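Local coordinates for protein fatty acid synthase 1, isoform A (Drosophila melanogaster, PDB 6FN6) that probably builds long-chain saturated fatty acids from acetyl-CoA and malonyl-CoA with NADPH, this piece being the dehydratase-enoylreductase-ketoreductase modifying region, at residues A[309-314]-A[341-346]; A[318-323]-A[351-356]; A[335-340]-A[356-361]; A[364-369]-A[388-393]. All blocks are in the same frame, centred on the assembly; numbering follows the deposited sequence.

Interaction 1 (A[309-314]-A[341-346]); sequences LANGRN and TSNNNE
N311 and G312 face S342 and N343 where two loops leave the C-terminal ends of the neighbouring parallel strands 303-309 and 334-341. The chain is still extended at N311, then swings through a positive phi of 77° at G312, which glycine adopts easily; S342 and N343 make a tight turn that leads through N344 and N345 into helix 346-353. Asparagine side chains are long enough here to span from one loop to the backbone of the other. N311 has CG anti to its carbonyl carbon, chi1 -72°, which carries the amide across so that N311 OD1 receives S342 N at 2.7 Å, with the donor in the carbonyl plane. The CB of S342 lies against the same amide, 3.4 Å from N311 CG. A weaker reply comes from the other loop, a weak hydrogen bond in which G312 N donates to N343 OD1 across 3.4 Å. Within 341-346, T341 OG1 donates to N345 OD1 over 2.7 Å, approaching almost end-on to the C=O, and weakly accepts N343 N at 3.4 Å. The small hydroxyl of T341 thus pins the turn from inside, and the N345 side chain bonds T341 although it occupies the N-cap position of helix 346-353. R313 takes no part across the contact; its NH2 forms a salt bridge with E308. Both bonds across the contact pair a side-chain carbonyl with a backbone N-H, so the loops are joined by polar, uncharged chemistry. With so little apolar surface enclosed, their mutual position probably rests chiefly on the single strong bond from S342 N to N311 OD1.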
loop_
_atom_site.group_PDB
_atom_site.type_symbol
_atom_site.label_atom_id
_atom_site.label_comp_id
_atom_site.label_asym_id
_atom_site.label_seq_id
_atom_site.Cartn_x
_atom_site.Cartn_y
_atom_site.Cartn_z
ATOM N N LEU A 309 60.957 0.888 -44.899
ATOM C CA LEU A 309 62.259 0.298 -44.619
ATOM C C LEU A 309 62.616 0.511 -43.148
ATOM O O LEU A 309 62.629 1.643 -42.662
ATOM C CB LEU A 309 63.321 0.903 -45.535
ATOM C CG LEU A 309 63.001 0.792 -47.030
ATOM C CD1 LEU A 309 64.020 1.552 -47.860
ATOM C CD2 LEU A 309 62.931 -0.666 -47.473
ATOM N N ALA A 310 62.903 -0.583 -42.446
ATOM C CA ALA A 310 63.107 -0.546 -40.998
ATOM C C ALA A 310 64.421 -1.196 -40.563
ATOM O O ALA A 310 64.446 -1.958 -39.598
ATOM C CB ALA A 310 61.937 -1.224 -40.296
ATOM N N ASN A 311 65.510 -0.895 -41.264
ATOM C CA ASN A 311 66.811 -1.457 -40.910
ATOM C C ASN A 311 67.524 -0.605 -39.864
ATOM O O ASN A 311 67.801 0.571 -40.093
ATOM C CB ASN A 311 67.697 -1.579 -42.152
ATOM C CG ASN A 311 67.253 -2.690 -43.079
ATOM O OD1 ASN A 311 66.554 -3.615 -42.668
ATOM N ND2 ASN A 311 67.666 -2.607 -44.339
ATOM N N GLY A 312 67.821 -1.207 -38.714
ATOM C CA GLY A 312 68.510 -0.506 -37.644
ATOM C C GLY A 312 67.612 0.440 -36.874
ATOM O O GLY A 312 68.047 1.502 -36.430
ATOM N N ARG A 313 66.350 0.054 -36.719
ATOM C CA ARG A 313 65.370 0.888 -36.032
ATOM C C ARG A 313 64.535 0.099 -35.019
ATOM O O ARG A 313 64.347 -1.108 -35.153
ATOM C CB ARG A 313 64.461 1.563 -37.063
ATOM C CG ARG A 313 65.183 2.564 -37.950
ATOM C CD ARG A 313 64.344 2.941 -39.153
ATOM N NE ARG A 313 63.083 3.572 -38.773
ATOM C CZ ARG A 313 61.996 3.596 -39.538
ATOM N NH1 ARG A 313 62.006 3.023 -40.734
ATOM N NH2 ARG A 313 60.893 4.192 -39.107
ATOM N N ASN A 314 64.033 0.818 -34.020
ATOM C CA ASN A 314 63.177 0.260 -32.984
ATOM C C ASN A 314 61.817 -0.105 -33.578
ATOM O O ASN A 314 61.210 0.704 -34.268
ATOM C CB ASN A 314 63.026 1.283 -31.856
ATOM C CG ASN A 314 62.256 0.747 -30.665
ATOM O OD1 ASN A 314 62.376 -0.422 -30.285
ATOM N ND2 ASN A 314 61.436 1.611 -30.077
ATOM N N THR A 341 62.216 -5.675 -43.562
ATOM C CA THR A 341 63.308 -5.824 -42.607
ATOM C C THR A 341 64.433 -6.653 -43.212
ATOM O O THR A 341 64.196 -7.703 -43.809
ATOM C CB THR A 341 62.831 -6.485 -41.298
ATOM O OG1 THR A 341 63.935 -6.603 -40.392
ATOM C CG2 THR A 341 62.241 -7.870 -41.564
ATOM N N SER A 342 65.657 -6.163 -43.055
ATOM C CA SER A 342 66.833 -6.861 -43.549
ATOM C C SER A 342 67.527 -7.619 -42.423
ATOM O O SER A 342 68.415 -8.434 -42.672
ATOM C CB SER A 342 67.807 -5.870 -44.192
ATOM O OG SER A 342 68.927 -6.538 -44.745
ATOM N N ASN A 343 67.122 -7.347 -41.186
ATOM C CA ASN A 343 67.795 -7.926 -40.031
ATOM C C ASN A 343 67.068 -9.180 -39.544
ATOM O O ASN A 343 67.301 -9.645 -38.427
ATOM C CB ASN A 343 67.893 -6.899 -38.901
ATOM C CG ASN A 343 68.615 -5.632 -39.326
ATOM O OD1 ASN A 343 68.141 -4.522 -39.080
ATOM N ND2 ASN A 343 69.764 -5.792 -39.975
ATOM N N ASN A 344 66.192 -9.716 -40.390
ATOM C CA ASN A 344 65.514 -10.986 -40.129
ATOM C C ASN A 344 65.006 -11.115 -38.691
ATOM O O ASN A 344 65.182 -12.154 -38.051
ATOM C CB ASN A 344 66.449 -12.149 -40.464
ATOM C CG ASN A 344 66.874 -12.146 -41.922
ATOM O OD1 ASN A 344 68.063 -12.124 -42.235
ATOM N ND2 ASN A 344 65.895 -12.151 -42.823
ATOM N N ASN A 345 64.380 -10.053 -38.194
ATOM C CA ASN A 345 63.761 -10.052 -36.871
ATOM C C ASN A 345 62.245 -9.953 -37.018
ATOM O O ASN A 345 61.589 -9.170 -36.331
ATOM C CB ASN A 345 64.292 -8.897 -36.020
ATOM C CG ASN A 345 64.066 -7.544 -36.663
ATOM O OD1 ASN A 345 63.896 -7.440 -37.877
ATOM N ND2 ASN A 345 64.055 -6.497 -35.845
ATOM N N GLU A 346 61.703 -10.751 -37.932
ATOM C CA GLU A 346 60.285 -10.705 -38.278
ATOM C C GLU A 346 59.362 -10.862 -37.072
ATOM O O GLU A 346 58.461 -10.048 -36.872
ATOM C CB GLU A 346 59.959 -11.799 -39.297
ATOM C CG GLU A 346 60.632 -11.622 -40.649
ATOM C CD GLU A 346 62.033 -12.210 -40.699
ATOM O OE1 GLU A 346 62.443 -12.871 -39.721
ATOM O OE2 GLU A 346 62.724 -12.007 -41.719
#

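Interaction 2 (A[318-323]-A[351-356]); sequences LVANRL and AALGDS
This contact lies on one face of a Rossmann-like sheet, where N321, in the first turn of helix 320-329, reaches L353, the last helical residue of 346-353, and S356 in the loop that follows. The N321 amide uses both its heads. N321 ND2 donates to L353 O at 3.1 Å, nearly straight at 159°, landing on a carbonyl lone pair and lying close to its own amide plane. N321 OD1 accepts S356 OG at 2.7 Å, with the hydroxyl well above the carbonyl plane. S356 holds its OG anti to the backbone N, chi1 172°, which aims the hydroxyl toward N321 on helix 320-329. Asparagine suits the place because one short side chain can serve an acceptor and a donor at once; an alanine here would probably leave L353 O and S356 OG without these partners and free the turn after the helix to move. G354, with positive phi, takes the chain out of helical geometry between the two anchored residues. Beside the polar link, L353 CD2 meets L318 CD1 at 3.3 Å, the two leucines crossing at about a right angle, and A320 CB at 4.1 Å; the small alanine lets the helix start come close. V358, V337 and V339 lie beneath. Helices laid over parallel strands are typical of Rossmann-like sandwiches; the strand order 3-2-1-4-5-7-6, with antiparallel strand 438-445, suggests a methyltransferase-like domain.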
loop_
_atom_site.group_PDB
_atom_site.type_symbol
_atom_site.label_atom_id
_atom_site.label_comp_id
_atom_site.label_asym_id
_atom_site.label_seq_id
_atom_site.Cartn_x
_atom_site.Cartn_y
_atom_site.Cartn_z
ATOM N N LEU A 318 58.512 2.855 -35.854
ATOM C CA LEU A 318 58.130 2.803 -37.266
ATOM C C LEU A 318 56.763 3.462 -37.455
ATOM O O LEU A 318 55.928 3.445 -36.551
ATOM C CB LEU A 318 58.132 1.362 -37.787
ATOM C CG LEU A 318 57.398 0.296 -36.978
ATOM C CD1 LEU A 318 55.932 0.215 -37.362
ATOM C CD2 LEU A 318 58.083 -1.054 -37.155
ATOM N N VAL A 319 56.542 4.042 -38.632
ATOM C CA VAL A 319 55.346 4.846 -38.883
ATOM C C VAL A 319 54.292 4.104 -39.704
ATOM O O VAL A 319 53.217 4.648 -39.966
ATOM C CB VAL A 319 55.719 6.170 -39.589
ATOM C CG1 VAL A 319 56.725 6.958 -38.760
ATOM C CG2 VAL A 319 56.266 5.909 -40.996
ATOM N N ALA A 320 54.604 2.878 -40.117
ATOM C CA ALA A 320 53.732 2.100 -40.996
ATOM C C ALA A 320 52.249 2.206 -40.629
ATOM O O ALA A 320 51.406 2.448 -41.496
ATOM C CB ALA A 320 54.158 0.640 -40.984
ATOM N N ASN A 321 51.934 2.026 -39.349
ATOM C CA ASN A 321 50.547 2.068 -38.894
ATOM C C ASN A 321 49.908 3.405 -39.240
ATOM O O ASN A 321 48.788 3.455 -39.747
ATOM C CB ASN A 321 50.463 1.823 -37.386
ATOM C CG ASN A 321 50.629 0.361 -37.021
ATOM O OD1 ASN A 321 50.620 -0.513 -37.889
ATOM N ND2 ASN A 321 50.772 0.085 -35.729
ATOM N N ARG A 322 50.621 4.489 -38.954
ATOM C CA ARG A 322 50.113 5.829 -39.222
ATOM C C ARG A 322 49.847 6.030 -40.710
ATOM O O ARG A 322 48.843 6.628 -41.091
ATOM C CB ARG A 322 51.095 6.887 -38.713
ATOM C CG ARG A 322 50.614 8.324 -38.887
ATOM C CD ARG A 322 49.378 8.629 -38.052
ATOM N NE ARG A 322 49.633 8.502 -36.619
ATOM C CZ ARG A 322 48.691 8.561 -35.683
ATOM N NH1 ARG A 322 47.422 8.744 -36.021
ATOM N NH2 ARG A 322 49.019 8.436 -34.404
ATOM N N LEU A 323 50.750 5.533 -41.549
ATOM C CA LEU A 323 50.592 5.669 -42.991
ATOM C C LEU A 323 49.337 4.946 -43.463
ATOM O O LEU A 323 48.509 5.523 -44.164
ATOM C CB LEU A 323 51.818 5.131 -43.727
ATOM C CG LEU A 323 53.162 5.781 -43.393
ATOM C CD1 LEU A 323 54.262 5.175 -44.248
ATOM C CD2 LEU A 323 53.110 7.295 -43.574
ATOM N N ALA A 351 54.937 -8.289 -33.892
ATOM C CA ALA A 351 54.258 -8.037 -32.626
ATOM C C ALA A 351 54.034 -6.542 -32.404
ATOM O O ALA A 351 52.984 -6.127 -31.916
ATOM C CB ALA A 351 55.059 -8.627 -31.474
ATOM N N ALA A 352 55.030 -5.741 -32.767
ATOM C CA ALA A 352 54.971 -4.296 -32.563
ATOM C C ALA A 352 53.813 -3.645 -33.324
ATOM O O ALA A 352 53.109 -2.795 -32.777
ATOM C CB ALA A 352 56.288 -3.660 -32.976
ATOM N N LEU A 353 53.625 -4.034 -34.582
ATOM C CA LEU A 353 52.550 -3.478 -35.403
ATOM C C LEU A 353 51.172 -3.714 -34.791
ATOM O O LEU A 353 50.321 -2.824 -34.799
ATOM C CB LEU A 353 52.598 -4.078 -36.810
ATOM C CG LEU A 353 53.825 -3.714 -37.645
ATOM C CD1 LEU A 353 53.905 -4.588 -38.886
ATOM C CD2 LEU A 353 53.777 -2.247 -38.030
ATOM N N GLY A 354 50.951 -4.915 -34.270
ATOM C CA GLY A 354 49.709 -5.226 -33.588
ATOM C C GLY A 354 48.517 -5.495 -34.489
ATOM O O GLY A 354 48.632 -6.140 -35.531
ATOM N N ASP A 355 47.364 -4.987 -34.066
ATOM C CA ASP A 355 46.095 -5.231 -34.741
ATOM C C ASP A 355 45.837 -4.205 -35.845
ATOM O O ASP A 355 44.692 -3.849 -36.122
ATOM C CB ASP A 355 44.952 -5.210 -33.721
ATOM C CG ASP A 355 43.632 -5.669 -34.310
ATOM O OD1 ASP A 355 43.651 -6.496 -35.246
ATOM O OD2 ASP A 355 42.574 -5.202 -33.835
ATOM N N SER A 356 46.906 -3.732 -36.478
ATOM C CA SER A 356 46.793 -2.692 -37.496
ATOM C C SER A 356 46.511 -3.273 -38.877
ATOM O O SER A 356 45.800 -2.671 -39.681
ATOM C CB SER A 356 48.076 -1.862 -37.541
ATOM O OG SER A 356 48.062 -0.960 -38.632
#

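Interaction 3 (A[335-340]-A[356-361]); sequences GDVAVV and SGVRVV
A338, V339 and V340 pair with R359, V360 and V361 as parallel strands, the axes of segments 335-340 and 359-361 coming within 4.6 Å of each other. R359 sits astride the ladder: R359 O accepts V339 N at 3.0 Å, while R359 N makes only a weak bond to V337 O. Next along, V361 N reaches V339 O at 3.2 Å. The tight part is the valine face, where V358 CG1 touches V339 CG2 at 3.7 Å and V337 CG1 at 4.2 Å. Beta-branched valines suit extended strands, and here they pack closely against each other. The other face is looser toward its solvent end. There R359 rises from CG wedged between its backbone N and carbonyl carbon, chi1 57°, then runs extended past the small A338, whose CB lies 3.6 Å from R359 CG and sits over one face of the guanidinium, off-centre. D336 meets the edge of that group, D336 OD1 taking R359 NE at 2.6 Å on its syn lone pair, while D336 OD2 gets a weak bond from R359 NH2. Carboxylate and guanidinium are nearly coplanar, 18° apart. With an alanine in place of D336, R359 NE is likely to lose its carboxylate partner, leaving the guanidinium tethered mainly to E371, which also holds R359 NH2. Within this chain 359-362 is the outermost strand of its sheet, with 303-309 flanking 334-341 on the far side; helices 320-329 and 346-353 cover V337, V339, V358 and V360, whereas V340 packs on V307, L309 and V370.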
loop_
_atom_site.group_PDB
_atom_site.type_symbol
_atom_site.label_atom_id
_atom_site.label_comp_id
_atom_site.label_asym_id
_atom_site.label_seq_id
_atom_site.Cartn_x
_atom_site.Cartn_y
_atom_site.Cartn_z
ATOM N N GLY A 335 44.630 0.364 -48.317
ATOM C CA GLY A 335 46.076 0.392 -48.419
ATOM C C GLY A 335 46.749 -0.953 -48.243
ATOM O O GLY A 335 46.302 -1.789 -47.459
ATOM N N ASP A 336 47.825 -1.161 -48.997
ATOM C CA ASP A 336 48.677 -2.329 -48.827
ATOM C C ASP A 336 50.031 -1.877 -48.306
ATOM O O ASP A 336 50.954 -1.636 -49.083
ATOM C CB ASP A 336 48.841 -3.086 -50.144
ATOM C CG ASP A 336 49.821 -4.237 -50.036
ATOM O OD1 ASP A 336 49.974 -4.786 -48.923
ATOM O OD2 ASP A 336 50.433 -4.599 -51.064
ATOM N N VAL A 337 50.144 -1.759 -46.989
ATOM C CA VAL A 337 51.368 -1.277 -46.366
ATOM C C VAL A 337 52.100 -2.446 -45.725
ATOM O O VAL A 337 51.486 -3.299 -45.086
ATOM C CB VAL A 337 51.073 -0.174 -45.333
ATOM C CG1 VAL A 337 52.364 0.326 -44.696
ATOM C CG2 VAL A 337 50.317 0.972 -45.982
ATOM N N ALA A 338 53.414 -2.483 -45.910
ATOM C CA ALA A 338 54.241 -3.539 -45.346
ATOM C C ALA A 338 55.483 -2.946 -44.697
ATOM O O ALA A 338 55.896 -1.836 -45.029
ATOM C CB ALA A 338 54.630 -4.542 -46.420
ATOM N N VAL A 339 56.069 -3.687 -43.762
ATOM C CA VAL A 339 57.325 -3.282 -43.153
ATOM C C VAL A 339 58.410 -4.241 -43.618
ATOM O O VAL A 339 58.329 -5.448 -43.393
ATOM C CB VAL A 339 57.231 -3.251 -41.617
ATOM C CG1 VAL A 339 58.546 -2.777 -41.007
ATOM C CG2 VAL A 339 56.083 -2.358 -41.173
ATOM N N VAL A 340 59.426 -3.689 -44.269
ATOM C CA VAL A 340 60.519 -4.482 -44.809
ATOM C C VAL A 340 61.672 -4.490 -43.817
ATOM O O VAL A 340 62.059 -3.446 -43.294
ATOM C CB VAL A 340 60.978 -3.951 -46.176
ATOM C CG1 VAL A 340 61.952 -4.925 -46.818
ATOM C CG2 VAL A 340 59.782 -3.707 -47.086
ATOM N N SER A 356 46.906 -3.732 -36.478
ATOM C CA SER A 356 46.793 -2.692 -37.496
ATOM C C SER A 356 46.511 -3.273 -38.877
ATOM O O SER A 356 45.800 -2.671 -39.681
ATOM C CB SER A 356 48.076 -1.862 -37.541
ATOM O OG SER A 356 48.062 -0.960 -38.632
ATOM N N GLY A 357 47.071 -4.446 -39.144
ATOM C CA GLY A 357 46.909 -5.098 -40.430
ATOM C C GLY A 357 47.985 -4.706 -41.425
ATOM O O GLY A 357 47.744 -4.640 -42.629
ATOM N N VAL A 358 49.183 -4.448 -40.910
ATOM C CA VAL A 358 50.335 -4.162 -41.747
ATOM C C VAL A 358 51.136 -5.450 -41.842
ATOM O O VAL A 358 51.579 -5.989 -40.829
ATOM C CB VAL A 358 51.177 -2.999 -41.180
ATOM C CG1 VAL A 358 52.470 -2.826 -41.965
ATOM C CG2 VAL A 358 50.378 -1.710 -41.196
ATOM N N ARG A 359 51.321 -5.943 -43.060
ATOM C CA ARG A 359 52.063 -7.178 -43.263
ATOM C C ARG A 359 53.560 -6.929 -43.120
ATOM O O ARG A 359 53.996 -5.785 -43.000
ATOM C CB ARG A 359 51.732 -7.782 -44.630
ATOM C CG ARG A 359 52.000 -6.875 -45.815
ATOM C CD ARG A 359 51.118 -7.255 -46.992
ATOM N NE ARG A 359 51.600 -6.676 -48.242
ATOM C CZ ARG A 359 52.551 -7.216 -48.995
ATOM N NH1 ARG A 359 53.134 -8.352 -48.631
ATOM N NH2 ARG A 359 52.924 -6.618 -50.118
ATOM N N VAL A 360 54.338 -8.007 -43.122
ATOM C CA VAL A 360 55.788 -7.914 -43.015
ATOM C C VAL A 360 56.467 -8.787 -44.065
ATOM O O VAL A 360 56.173 -9.977 -44.181
ATOM C CB VAL A 360 56.260 -8.304 -41.597
ATOM C CG1 VAL A 360 57.780 -8.219 -41.486
ATOM C CG2 VAL A 360 55.597 -7.423 -40.549
ATOM N N VAL A 361 57.376 -8.186 -44.827
ATOM C CA VAL A 361 58.122 -8.907 -45.850
ATOM C C VAL A 361 59.579 -9.011 -45.409
ATOM O O VAL A 361 60.117 -8.091 -44.792
ATOM C CB VAL A 361 57.996 -8.219 -47.223
ATOM C CG1 VAL A 361 58.820 -8.956 -48.275
ATOM C CG2 VAL A 361 56.538 -8.138 -47.644
#

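Interaction 4 (A[364-369]-A[388-393]); sequences DVLKEP and TKTLEN
V365 and L366, in an irregular loop that follows strand 359-362, lie along the first turn of helix 389-395, the CA atoms of L366 and T390 being 5.5 Å apart and those of P369 and N393 4.7 Å. The loop turns at K367, whose phi is positive, and its backbone from V365 to E368 surrounds N393 ND2. That asparagine carries the contact: with CG anti to its carbonyl carbon, chi1 -68°, it sends ND2 into the bend, and N393 ND2 donates to V365 O at 2.7 Å, somewhat tilted from the carbonyl plane. Asparagine fits because it is short enough to enter the turn yet still offers an N-H to V365 O. K367 N and E368 N, donors themselves, lie near ND2 without bonding it. Apolar packing completes the contact on the buried side, V365 CG2 meeting T390 CG2 at 3.9 Å; the methyl of T390 stands anti to its backbone N and is thereby turned to the valine. The loop is closed on itself by D364 N, which bonds E368 OE2 at 3.2 Å on the anti lone pair. On the outer side, K367 NZ and K389 NZ remain 6.8 Å apart, probably repelling each other mildly. A loop from the third to the fourth parallel strand, braced by the helix that follows the fourth, is consistent with the alpha/beta sandwich of class I methyltransferases, probably the methyltransferase-like domain of the synthase.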
loop_
_atom_site.group_PDB
_atom_site.type_symbol
_atom_site.label_atom_id
_atom_site.label_comp_id
_atom_site.label_asym_id
_atom_site.label_seq_id
_atom_site.Cartn_x
_atom_site.Cartn_y
_atom_site.Cartn_z
ATOM N N ASP A 364 66.458 -8.327 -47.908
ATOM C CA ASP A 364 67.607 -7.472 -47.639
ATOM C C ASP A 364 67.653 -6.371 -48.692
ATOM O O ASP A 364 67.906 -6.631 -49.866
ATOM C CB ASP A 364 68.901 -8.291 -47.648
ATOM C CG ASP A 364 70.102 -7.498 -47.167
ATOM O OD1 ASP A 364 69.913 -6.362 -46.684
ATOM O OD2 ASP A 364 71.234 -8.014 -47.269
ATOM N N VAL A 365 67.411 -5.137 -48.261
ATOM C CA VAL A 365 67.258 -4.014 -49.180
ATOM C C VAL A 365 68.503 -3.813 -50.044
ATOM O O VAL A 365 68.433 -3.181 -51.098
ATOM C CB VAL A 365 66.915 -2.723 -48.402
ATOM C CG1 VAL A 365 68.065 -2.316 -47.488
ATOM C CG2 VAL A 365 66.565 -1.590 -49.361
ATOM N N LEU A 366 69.637 -4.349 -49.606
ATOM C CA LEU A 366 70.861 -4.248 -50.388
ATOM C C LEU A 366 70.871 -5.324 -51.478
ATOM O O LEU A 366 70.578 -6.489 -51.213
ATOM C CB LEU A 366 72.103 -4.371 -49.494
ATOM C CG LEU A 366 72.369 -3.210 -48.523
ATOM C CD1 LEU A 366 71.524 -3.331 -47.264
ATOM C CD2 LEU A 366 73.845 -3.115 -48.167
ATOM N N LYS A 367 71.202 -4.914 -52.702
ATOM C CA LYS A 367 71.283 -5.808 -53.869
ATOM C C LYS A 367 69.959 -6.314 -54.460
ATOM O O LYS A 367 69.981 -6.905 -55.540
ATOM C CB LYS A 367 72.180 -7.019 -53.577
ATOM C CG LYS A 367 73.579 -6.884 -54.177
ATOM C CD LYS A 367 73.900 -8.084 -55.065
ATOM C CE LYS A 367 75.072 -7.802 -55.993
ATOM N NZ LYS A 367 75.359 -8.958 -56.884
ATOM N N GLU A 368 68.821 -6.115 -53.799
ATOM C CA GLU A 368 67.573 -6.616 -54.375
ATOM C C GLU A 368 66.383 -5.715 -54.038
ATOM O O GLU A 368 66.399 -5.010 -53.029
ATOM C CB GLU A 368 67.287 -8.046 -53.890
ATOM C CG GLU A 368 66.814 -8.143 -52.445
ATOM C CD GLU A 368 66.647 -9.579 -51.977
ATOM O OE1 GLU A 368 66.788 -10.497 -52.811
ATOM O OE2 GLU A 368 66.365 -9.788 -50.778
ATOM N N PRO A 369 65.344 -5.742 -54.895
ATOM C CA PRO A 369 64.104 -4.986 -54.681
ATOM C C PRO A 369 63.220 -5.550 -53.577
ATOM O O PRO A 369 63.020 -6.762 -53.506
ATOM C CB PRO A 369 63.402 -5.085 -56.036
ATOM C CG PRO A 369 63.879 -6.361 -56.610
ATOM C CD PRO A 369 65.299 -6.509 -56.155
ATOM N N THR A 388 74.803 3.523 -52.326
ATOM C CA THR A 388 73.560 3.958 -52.952
ATOM C C THR A 388 72.622 2.777 -53.195
ATOM O O THR A 388 71.509 2.949 -53.688
ATOM C CB THR A 388 73.824 4.661 -54.298
ATOM O OG1 THR A 388 74.293 3.703 -55.254
ATOM C CG2 THR A 388 74.863 5.759 -54.139
ATOM N N LYS A 389 73.080 1.580 -52.848
ATOM C CA LYS A 389 72.334 0.362 -53.136
ATOM C C LYS A 389 70.953 0.378 -52.481
ATOM O O LYS A 389 69.981 -0.110 -53.058
ATOM C CB LYS A 389 73.138 -0.858 -52.683
ATOM C CG LYS A 389 74.249 -1.228 -53.659
ATOM C CD LYS A 389 75.249 -2.203 -53.061
ATOM C CE LYS A 389 76.326 -2.563 -54.075
ATOM N NZ LYS A 389 77.391 -3.424 -53.496
ATOM N N THR A 390 70.868 0.935 -51.275
ATOM C CA THR A 390 69.590 1.059 -50.583
ATOM C C THR A 390 68.630 1.897 -51.425
ATOM O O THR A 390 67.476 1.523 -51.633
ATOM C CB THR A 390 69.756 1.700 -49.189
ATOM O OG1 THR A 390 70.695 0.941 -48.418
ATOM C CG2 THR A 390 68.426 1.744 -48.450
ATOM N N LEU A 391 69.121 3.035 -51.906
ATOM C CA LEU A 391 68.333 3.916 -52.760
ATOM C C LEU A 391 67.943 3.230 -54.065
ATOM O O LEU A 391 66.784 3.279 -54.477
ATOM C CB LEU A 391 69.116 5.196 -53.062
ATOM C CG LEU A 391 68.483 6.173 -54.056
ATOM C CD1 LEU A 391 67.149 6.678 -53.544
ATOM C CD2 LEU A 391 69.428 7.334 -54.336
ATOM N N GLU A 392 68.919 2.596 -54.709
ATOM C CA GLU A 392 68.705 1.959 -56.005
ATOM C C GLU A 392 67.526 0.991 -55.985
ATOM O O GLU A 392 66.644 1.058 -56.841
ATOM C CB GLU A 392 69.970 1.221 -56.447
ATOM C CG GLU A 392 70.886 2.048 -57.332
ATOM C CD GLU A 392 72.192 1.346 -57.642
ATOM O OE1 GLU A 392 72.252 0.108 -57.493
ATOM O OE2 GLU A 392 73.156 2.030 -58.042
ATOM N N ASN A 393 67.510 0.098 -55.002
ATOM C CA ASN A 393 66.486 -0.937 -54.937
ATOM C C ASN A 393 65.152 -0.357 -54.487
ATOM O O ASN A 393 64.101 -0.946 -54.726
ATOM C CB ASN A 393 66.923 -2.062 -54.000
ATOM C CG ASN A 393 68.092 -2.853 -54.554
ATOM O OD1 ASN A 393 68.096 -3.237 -55.723
ATOM N ND2 ASN A 393 69.093 -3.096 -53.717
#

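All four contacts belong to one mixed sheet and its helices, whose strand order matches the class I methyltransferase fold and probably marks the pseudo-methyltransferase domain of the synthase, away from the annotated dehydratase residues. Interactions 1, 2 and 3 each pair an earlier segment with a later one between strands 303-309 and 359-362, so that their segments alternate; interactions 2 and 3 share S356, with centres 8 Å apart. Interaction 1 lies at the C-terminal ends of strands 303-309 and 334-341, its centre 13 Å from that of interaction 3. Interaction 4 comes later in sequence, about 23 Å between centres from interaction 2. Interaction 1 touches the other three, joining loops, helices and sheet on this side.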